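Intracellular protein transport protein USO1 (Saccharomyces cerevisiae S288c, PDB 6LSU) tethers transport vesicles on the route from the endoplasmic reticulum to the Golgi complex, the present chain being its globular head. Local coordinates at residues L413-R424 with L512-T520. Sequence-based numbering, arbitrary orientation.
Sequences LYANSVHTFDTR and LNPFKLFFT
In the armadillo-repeat head, the end of helix 404-414 and the start of helix 421-435 meet the first turns of helix 514-528, N513 touching L413 and R424. N513, N-cap of that helix, suits its place because an amide both donates and accepts. With CG anti to the backbone N (chi1 -174°), its ND2 gives a hydrogen bond to the carbonyl O of L413 (3.0 Å), in the carbonyl plane and on a lone pair. Its OD1 accepts weakly from K516 N, the capping bond, and from R424 NH2 (3.3 Å), while a water donates to it and also links R424 NH1 and F515 N. R424 NH2 also donates to M412 O, its strongest polar partner. F519 CE2 lies over one guanidinium face, the planes steeply inclined and not stacked. Replacing N513 by an alanine is likely to cost L413 O this donor, the water its acceptor and the helix start its side-chain cap. F421, F515 and F519 form an aromatic cluster: F421 sets its edge on the face of F515, centroids 4.8 Å apart, and F421 CE1 also meets F519 CZ at 3.7 Å. An N-cap asparagine whose amide reaches across, beside aromatic rings, thus joins the 404-414/421-435 turn to helix 514-528 within the alpha-solenoid.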
loop_
_atom_site.group_PDB
_atom_site.type_symbol
_atom_site.label_atom_id
_atom_site.label_comp_id
_atom_site.label_asym_id
_atom_site.label_seq_id
_atom_site.Cartn_x
_atom_site.Cartn_y
_atom_site.Cartn_z
ATOM N N LEU A 413 -13.620 14.523 -7.110
ATOM C CA LEU A 413 -14.523 14.872 -8.255
ATOM C C LEU A 413 -13.783 15.740 -9.271
ATOM O O LEU A 413 -13.802 15.347 -10.452
ATOM C CB LEU A 413 -15.749 15.659 -7.772
ATOM C CG LEU A 413 -16.725 14.891 -6.900
ATOM C CD1 LEU A 413 -17.886 15.756 -6.491
ATOM C CD2 LEU A 413 -17.219 13.658 -7.619
ATOM N N TYR A 414 -13.180 16.860 -8.820
ATOM C CA TYR A 414 -12.703 17.950 -9.698
ATOM C C TYR A 414 -11.176 18.078 -9.729
ATOM O O TYR A 414 -10.694 19.116 -10.280
ATOM C CB TYR A 414 -13.300 19.303 -9.282
ATOM C CG TYR A 414 -14.796 19.306 -9.143
ATOM C CD1 TYR A 414 -15.643 19.338 -10.244
ATOM C CD2 TYR A 414 -15.366 19.254 -7.873
ATOM C CE1 TYR A 414 -17.028 19.288 -10.086
ATOM C CE2 TYR A 414 -16.743 19.211 -7.705
ATOM C CZ TYR A 414 -17.576 19.213 -8.815
ATOM O OH TYR A 414 -18.926 19.131 -8.625
ATOM N N ALA A 415 -10.411 17.140 -9.147
ATOM C CA ALA A 415 -8.939 17.315 -9.044
ATOM C C ALA A 415 -8.269 16.453 -10.097
ATOM O O ALA A 415 -7.285 15.731 -9.742
ATOM C CB ALA A 415 -8.415 16.988 -7.674
ATOM N N ASN A 416 -8.754 16.525 -11.336
ATOM C CA ASN A 416 -7.986 16.008 -12.501
ATOM C C ASN A 416 -6.957 17.090 -12.859
ATOM O O ASN A 416 -7.047 18.228 -12.324
ATOM C CB ASN A 416 -8.912 15.556 -13.631
ATOM C CG ASN A 416 -9.600 16.706 -14.335
ATOM O OD1 ASN A 416 -9.498 17.866 -13.936
ATOM N ND2 ASN A 416 -10.296 16.394 -15.407
ATOM N N SER A 417 -5.971 16.745 -13.678
ATOM C CA SER A 417 -4.816 17.632 -14.012
ATOM C C SER A 417 -3.851 17.735 -12.820
ATOM O O SER A 417 -2.774 17.140 -12.918
ATOM C CB SER A 417 -5.207 19.041 -14.493
ATOM O OG SER A 417 -6.436 19.075 -15.210
ATOM N N VAL A 418 -4.220 18.439 -11.741
ATOM C CA VAL A 418 -3.300 18.755 -10.597
ATOM C C VAL A 418 -2.995 17.507 -9.729
ATOM O O VAL A 418 -1.801 17.367 -9.304
ATOM C CB VAL A 418 -3.814 19.922 -9.734
ATOM C CG1 VAL A 418 -5.320 19.833 -9.476
ATOM C CG2 VAL A 418 -3.017 20.017 -8.425
ATOM N N HIS A 419 -3.965 16.614 -9.479
ATOM C CA HIS A 419 -3.754 15.378 -8.660
ATOM C C HIS A 419 -3.811 14.093 -9.490
ATOM O O HIS A 419 -4.482 14.053 -10.522
ATOM C CB HIS A 419 -4.767 15.270 -7.511
ATOM C CG HIS A 419 -4.546 16.304 -6.462
ATOM N ND1 HIS A 419 -3.295 16.622 -5.999
ATOM C CD2 HIS A 419 -5.401 17.093 -5.789
ATOM C CE1 HIS A 419 -3.376 17.570 -5.096
ATOM N NE2 HIS A 419 -4.657 17.876 -4.942
ATOM N N THR A 420 -3.096 13.071 -9.067
ATOM C CA THR A 420 -3.031 11.791 -9.794
ATOM C C THR A 420 -4.333 11.000 -9.553
ATOM O O THR A 420 -5.110 11.210 -8.595
ATOM C CB THR A 420 -1.804 10.970 -9.408
ATOM O OG1 THR A 420 -2.014 10.620 -8.037
ATOM C CG2 THR A 420 -0.512 11.727 -9.622
ATOM N N PHE A 421 -4.585 10.076 -10.430
ATOM C CA PHE A 421 -5.763 9.205 -10.313
ATOM C C PHE A 421 -5.693 8.507 -8.966
ATOM O O PHE A 421 -6.725 8.498 -8.311
ATOM C CB PHE A 421 -5.837 8.242 -11.497
ATOM C CG PHE A 421 -7.028 7.323 -11.493
ATOM C CD1 PHE A 421 -8.313 7.829 -11.669
ATOM C CD2 PHE A 421 -6.877 5.977 -11.225
ATOM C CE1 PHE A 421 -9.424 6.992 -11.647
ATOM C CE2 PHE A 421 -7.973 5.133 -11.188
ATOM C CZ PHE A 421 -9.239 5.627 -11.453
ATOM N N ASP A 422 -4.528 8.004 -8.576
ATOM C CA ASP A 422 -4.264 7.286 -7.296
ATOM C C ASP A 422 -4.760 8.109 -6.091
ATOM O O ASP A 422 -5.494 7.535 -5.284
ATOM C CB ASP A 422 -2.796 6.869 -7.204
ATOM C CG ASP A 422 -2.491 5.604 -8.002
ATOM O OD1 ASP A 422 -3.428 5.043 -8.660
ATOM O OD2 ASP A 422 -1.333 5.166 -7.941
ATOM N N THR A 423 -4.414 9.405 -6.014
ATOM C CA THR A 423 -4.919 10.323 -4.960
ATOM C C THR A 423 -6.442 10.291 -4.992
ATOM O O THR A 423 -7.078 9.998 -3.975
ATOM C CB THR A 423 -4.348 11.735 -5.112
ATOM O OG1 THR A 423 -2.974 11.787 -4.744
ATOM C CG2 THR A 423 -5.040 12.785 -4.270
ATOM N N ARG A 424 -7.046 10.539 -6.142
ATOM C CA ARG A 424 -8.527 10.514 -6.315
ATOM C C ARG A 424 -9.111 9.189 -5.840
ATOM O O ARG A 424 -10.195 9.173 -5.235
ATOM C CB ARG A 424 -8.881 10.799 -7.773
ATOM C CG ARG A 424 -8.527 12.228 -8.175
ATOM C CD ARG A 424 -8.804 12.517 -9.616
ATOM N NE ARG A 424 -10.237 12.655 -9.764
ATOM C CZ ARG A 424 -10.916 12.572 -10.908
ATOM N NH1 ARG A 424 -10.287 12.357 -12.051
ATOM N NH2 ARG A 424 -12.220 12.752 -10.901
ATOM N N LEU A 512 -14.022 15.489 -20.550
ATOM C CA LEU A 512 -12.683 15.912 -20.092
ATOM C C LEU A 512 -12.373 15.466 -18.638
ATOM O O LEU A 512 -11.282 15.732 -18.171
ATOM C CB LEU A 512 -12.660 17.431 -20.188
ATOM C CG LEU A 512 -12.878 17.980 -21.599
ATOM C CD1 LEU A 512 -12.356 19.409 -21.720
ATOM C CD2 LEU A 512 -12.202 17.082 -22.643
ATOM N N ASN A 513 -13.327 14.876 -17.927
ATOM C CA ASN A 513 -13.169 14.456 -16.524
ATOM C C ASN A 513 -14.123 13.296 -16.258
ATOM O O ASN A 513 -14.909 13.337 -15.324
ATOM C CB ASN A 513 -13.419 15.639 -15.586
ATOM C CG ASN A 513 -13.130 15.308 -14.141
ATOM O OD1 ASN A 513 -12.691 14.192 -13.833
ATOM N ND2 ASN A 513 -13.375 16.268 -13.264
ATOM N N PRO A 514 -14.137 12.241 -17.084
ATOM C CA PRO A 514 -15.182 11.225 -16.986
ATOM C C PRO A 514 -15.308 10.693 -15.545
ATOM O O PRO A 514 -16.442 10.532 -15.068
ATOM C CB PRO A 514 -14.756 10.131 -17.990
ATOM C CG PRO A 514 -13.250 10.427 -18.200
ATOM C CD PRO A 514 -13.133 11.929 -18.091
ATOM N N PHE A 515 -14.163 10.497 -14.880
ATOM C CA PHE A 515 -14.043 9.807 -13.571
ATOM C C PHE A 515 -14.846 10.562 -12.493
ATOM O O PHE A 515 -15.447 9.915 -11.585
ATOM C CB PHE A 515 -12.560 9.577 -13.259
ATOM C CG PHE A 515 -12.096 8.313 -13.925
ATOM C CD1 PHE A 515 -12.628 7.117 -13.522
ATOM C CD2 PHE A 515 -11.191 8.329 -14.952
ATOM C CE1 PHE A 515 -12.265 5.947 -14.135
ATOM C CE2 PHE A 515 -10.823 7.146 -15.568
ATOM C CZ PHE A 515 -11.377 5.962 -15.170
ATOM N N LYS A 516 -14.959 11.881 -12.616
ATOM C CA LYS A 516 -15.910 12.643 -11.769
ATOM C C LYS A 516 -17.267 11.919 -11.669
ATOM O O LYS A 516 -17.866 11.853 -10.562
ATOM C CB LYS A 516 -16.195 13.996 -12.389
ATOM C CG LYS A 516 -17.317 14.752 -11.736
ATOM C CD LYS A 516 -17.247 16.221 -12.017
ATOM C CE LYS A 516 -17.750 16.564 -13.405
ATOM N NZ LYS A 516 -17.604 18.024 -13.628
ATOM N N LEU A 517 -17.788 11.420 -12.790
ATOM C CA LEU A 517 -19.105 10.750 -12.759
ATOM C C LEU A 517 -18.928 9.353 -12.156
ATOM O O LEU A 517 -19.735 8.913 -11.373
ATOM C CB LEU A 517 -19.645 10.710 -14.183
ATOM C CG LEU A 517 -21.144 10.546 -14.364
ATOM C CD1 LEU A 517 -21.371 9.525 -15.450
ATOM C CD2 LEU A 517 -21.869 10.172 -13.095
ATOM N N PHE A 518 -17.832 8.695 -12.483
ATOM C CA PHE A 518 -17.540 7.295 -12.062
ATOM C C PHE A 518 -17.476 7.198 -10.527
ATOM O O PHE A 518 -18.134 6.365 -9.915
ATOM C CB PHE A 518 -16.261 6.809 -12.714
ATOM C CG PHE A 518 -15.834 5.480 -12.136
ATOM C CD1 PHE A 518 -16.478 4.312 -12.499
ATOM C CD2 PHE A 518 -14.925 5.435 -11.085
ATOM C CE1 PHE A 518 -16.138 3.106 -11.879
ATOM C CE2 PHE A 518 -14.605 4.242 -10.469
ATOM C CZ PHE A 518 -15.200 3.072 -10.870
ATOM N N PHE A 519 -16.727 8.101 -9.904
ATOM C CA PHE A 519 -16.650 8.272 -8.433
ATOM C C PHE A 519 -18.032 8.533 -7.859
ATOM O O PHE A 519 -18.447 7.722 -6.961
ATOM C CB PHE A 519 -15.563 9.284 -8.088
ATOM C CG PHE A 519 -14.174 8.738 -8.294
ATOM C CD1 PHE A 519 -13.846 7.460 -7.869
ATOM C CD2 PHE A 519 -13.173 9.521 -8.883
ATOM C CE1 PHE A 519 -12.569 6.946 -8.093
ATOM C CE2 PHE A 519 -11.882 9.029 -9.078
ATOM C CZ PHE A 519 -11.596 7.735 -8.712
ATOM N N THR A 520 -18.745 9.539 -8.359
ATOM C CA THR A 520 -20.132 9.874 -7.906
ATOM C C THR A 520 -21.007 8.612 -7.958
ATOM O O THR A 520 -21.604 8.202 -6.944
ATOM C CB THR A 520 -20.709 11.039 -8.715
ATOM O OG1 THR A 520 -19.818 12.155 -8.546
ATOM C CG2 THR A 520 -22.043 11.511 -8.193
HETATM O O HOH W 1 -11.509 12.151 -14.932
#